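Local atomic coordinates of UPF0141 protein yjdB (PDB entry 4TN0), a protein that probably transfers phosphoethanolamine groups to periplasmic acceptors, using a zinc-binding, alkaline phosphatase-like domain, and is required for polymyxin resistance and motility in Campylobacter jejuni. Residues Q87-Y95 with K112-Y120. Numbering follows the deposited sequence.
Sequences QENAMDVLY and KGVCDRLAY
Arg117 reaches across to Asp92 in the first turn of helix 90-96 and grips its carboxylate side-on. NE of Arg117 donates to OD1 of Asp92 at 2.9 Å, arriving from above the carboxylate plane, while NH1 of Arg117 takes the syn lone pair of Asp92 OD2 at 2.7 Å. The two flat groups are turned 51° apart, so this two-nitrogen salt bridge is twisted rather than coplanar. The anti lone pair of Asp92 OD2 accepts the backbone N-H of Asn89, one half of a capping box; OD1 of the N-cap Asn89 accepts weakly from Asp92 N, the other half, and more closely, in its carbonyl plane, from Met91 N at 2.7 Å. Charge pair and helix start thus share one carboxylate.

A chi1 of 59° tucks the Asn89 amide back over its own backbone, so that OD1 meets the helix N-H groups and ND2 the loop, where it donates to a lone pair of Val114 O at 3.0 Å.

Met91, bent at chi2 and chi3, lays CG against CG1 of Val114 (4.1 Å) and its terminal CE against CD1 of Leu118 (3.9 Å). Farther along the helix, CB of Tyr95 meets Leu118 CD2, and Tyr95 CE1 approaches Ala119 CB at 4.2 Å.

The contact docks helix 90-96, from its N-cap to Tyr95, on the loop between strand 100-105 and edge strand 120-123; the loop's Cys115 is disulfide-bonded to Cys111. Phe73 of helix 68-73 packs on Asn89, Met91 and Val114, Trp103 of strand 100-105 backs Val114 and Leu118, and helix 281-288 packs against Ala90 and Val93.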
# COMPACT_ATOMS: atom_id res chain seq x y z
N GLN A 87 -15.53 -0.41 14.44
CA GLN A 87 -15.47 -1.85 14.62
C GLN A 87 -14.07 -2.39 14.31
O GLN A 87 -13.23 -1.66 13.80
CB GLN A 87 -16.49 -2.54 13.72
CG GLN A 87 -16.09 -2.49 12.26
CD GLN A 87 -17.25 -2.73 11.33
OE1 GLN A 87 -18.38 -2.29 11.58
NE2 GLN A 87 -16.98 -3.43 10.24
N GLU A 88 -13.84 -3.67 14.58
CA GLU A 88 -12.55 -4.30 14.32
C GLU A 88 -12.24 -4.30 12.82
O GLU A 88 -13.15 -4.32 12.00
CB GLU A 88 -12.54 -5.76 14.85
CG GLU A 88 -12.62 -5.89 16.37
CD GLU A 88 -12.65 -7.35 16.85
OE1 GLU A 88 -13.39 -8.17 16.26
OE2 GLU A 88 -11.95 -7.66 17.84
N ASN A 89 -10.96 -4.31 12.47
CA ASN A 89 -10.56 -4.35 11.07
C ASN A 89 -9.74 -5.61 10.83
O ASN A 89 -9.57 -6.40 11.74
CB ASN A 89 -9.76 -3.08 10.67
CG ASN A 89 -8.47 -2.89 11.51
OD1 ASN A 89 -7.52 -3.67 11.39
ND2 ASN A 89 -8.45 -1.86 12.36
N ALA A 90 -9.24 -5.80 9.62
CA ALA A 90 -8.41 -6.97 9.31
C ALA A 90 -7.24 -7.16 10.28
O ALA A 90 -6.89 -8.29 10.62
CB ALA A 90 -7.89 -6.86 7.89
N MET A 91 -6.62 -6.08 10.74
CA MET A 91 -5.48 -6.19 11.65
C MET A 91 -5.89 -6.75 13.02
O MET A 91 -5.13 -7.45 13.67
CB MET A 91 -4.79 -4.83 11.83
CG MET A 91 -4.26 -4.20 10.56
SD MET A 91 -3.01 -5.18 9.73
CE MET A 91 -1.78 -5.29 11.04
N ASP A 92 -7.07 -6.35 13.49
CA ASP A 92 -7.59 -6.86 14.75
C ASP A 92 -7.85 -8.36 14.63
O ASP A 92 -7.63 -9.12 15.56
CB ASP A 92 -8.89 -6.15 15.13
CG ASP A 92 -8.70 -4.68 15.37
OD1 ASP A 92 -7.83 -4.30 16.20
OD2 ASP A 92 -9.42 -3.90 14.70
N VAL A 93 -8.38 -8.78 13.48
CA VAL A 93 -8.64 -10.19 13.26
C VAL A 93 -7.35 -10.99 13.26
O VAL A 93 -7.28 -12.04 13.90
CB VAL A 93 -9.39 -10.43 11.95
CG1 VAL A 93 -9.60 -11.93 11.72
CG2 VAL A 93 -10.72 -9.72 12.00
N LEU A 94 -6.30 -10.49 12.61
CA LEU A 94 -5.03 -11.22 12.61
C LEU A 94 -4.42 -11.25 14.01
O LEU A 94 -3.84 -12.26 14.41
CB LEU A 94 -4.04 -10.60 11.64
CG LEU A 94 -4.42 -10.54 10.17
CD1 LEU A 94 -3.37 -9.71 9.44
CD2 LEU A 94 -4.51 -11.92 9.60
N TYR A 95 -4.57 -10.16 14.76
CA TYR A 95 -4.00 -10.08 16.10
C TYR A 95 -4.69 -11.02 17.08
O TYR A 95 -4.03 -11.71 17.85
CB TYR A 95 -4.11 -8.66 16.66
CG TYR A 95 -3.66 -8.49 18.10
CD1 TYR A 95 -2.36 -8.11 18.42
CD2 TYR A 95 -4.55 -8.70 19.16
CE1 TYR A 95 -1.96 -7.95 19.74
CE2 TYR A 95 -4.16 -8.54 20.47
CZ TYR A 95 -2.86 -8.17 20.76
OH TYR A 95 -2.48 -8.01 22.07
N LYS A 112 -5.09 6.64 11.01
CA LYS A 112 -6.54 6.88 10.95
C LYS A 112 -7.34 5.80 11.69
O LYS A 112 -8.38 5.36 11.21
CB LYS A 112 -7.03 6.97 9.50
CG LYS A 112 -6.36 8.04 8.65
CD LYS A 112 -6.99 9.40 8.89
CE LYS A 112 -6.31 10.53 8.12
NZ LYS A 112 -5.69 11.45 9.09
N GLY A 113 -6.84 5.38 12.85
CA GLY A 113 -7.55 4.45 13.72
C GLY A 113 -7.41 2.97 13.42
O GLY A 113 -8.00 2.14 14.11
N VAL A 114 -6.64 2.62 12.39
CA VAL A 114 -6.49 1.23 12.00
C VAL A 114 -5.58 0.45 12.97
O VAL A 114 -5.86 -0.70 13.30
CB VAL A 114 -5.94 1.11 10.58
CG1 VAL A 114 -5.70 -0.34 10.21
CG2 VAL A 114 -6.93 1.73 9.59
N CYS A 115 -4.51 1.11 13.42
CA CYS A 115 -3.43 0.48 14.19
C CYS A 115 -3.63 0.62 15.71
O CYS A 115 -2.80 0.16 16.50
CB CYS A 115 -2.08 1.12 13.83
SG CYS A 115 -1.94 2.86 14.39
N ASP A 116 -4.72 1.27 16.09
CA ASP A 116 -4.92 1.70 17.48
C ASP A 116 -4.85 0.58 18.53
O ASP A 116 -4.41 0.81 19.66
CB ASP A 116 -6.27 2.41 17.57
CG ASP A 116 -6.23 3.79 16.93
OD1 ASP A 116 -5.22 4.13 16.29
OD2 ASP A 116 -7.22 4.53 17.08
N ARG A 117 -5.29 -0.61 18.17
CA ARG A 117 -5.38 -1.69 19.14
C ARG A 117 -4.28 -2.72 18.93
O ARG A 117 -4.36 -3.84 19.42
CB ARG A 117 -6.76 -2.35 19.06
CG ARG A 117 -7.90 -1.47 19.55
CD ARG A 117 -9.22 -2.00 19.01
NE ARG A 117 -9.13 -2.12 17.57
CZ ARG A 117 -9.34 -1.10 16.73
NH1 ARG A 117 -9.23 -1.27 15.42
NH2 ARG A 117 -9.67 0.09 17.22
N LEU A 118 -3.22 -2.32 18.23
CA LEU A 118 -2.08 -3.20 18.06
C LEU A 118 -1.12 -2.97 19.22
O LEU A 118 -1.09 -1.88 19.80
CB LEU A 118 -1.36 -2.96 16.74
CG LEU A 118 -2.16 -3.38 15.51
CD1 LEU A 118 -1.35 -3.17 14.24
CD2 LEU A 118 -2.64 -4.81 15.62
N ALA A 119 -0.36 -4.01 19.56
CA ALA A 119 0.54 -3.92 20.69
C ALA A 119 1.80 -3.20 20.24
O ALA A 119 2.21 -2.22 20.87
CB ALA A 119 0.86 -5.30 21.24
N TYR A 120 2.41 -3.65 19.15
CA TYR A 120 3.63 -2.97 18.74
C TYR A 120 3.43 -2.12 17.47
O TYR A 120 3.42 -2.62 16.33
CB TYR A 120 4.81 -3.93 18.57
CG TYR A 120 6.11 -3.13 18.56
CD1 TYR A 120 6.36 -2.23 19.60
CD2 TYR A 120 7.10 -3.32 17.60
CE1 TYR A 120 7.52 -1.48 19.65
CE2 TYR A 120 8.29 -2.58 17.65
CZ TYR A 120 8.49 -1.65 18.69
OH TYR A 120 9.64 -0.89 18.80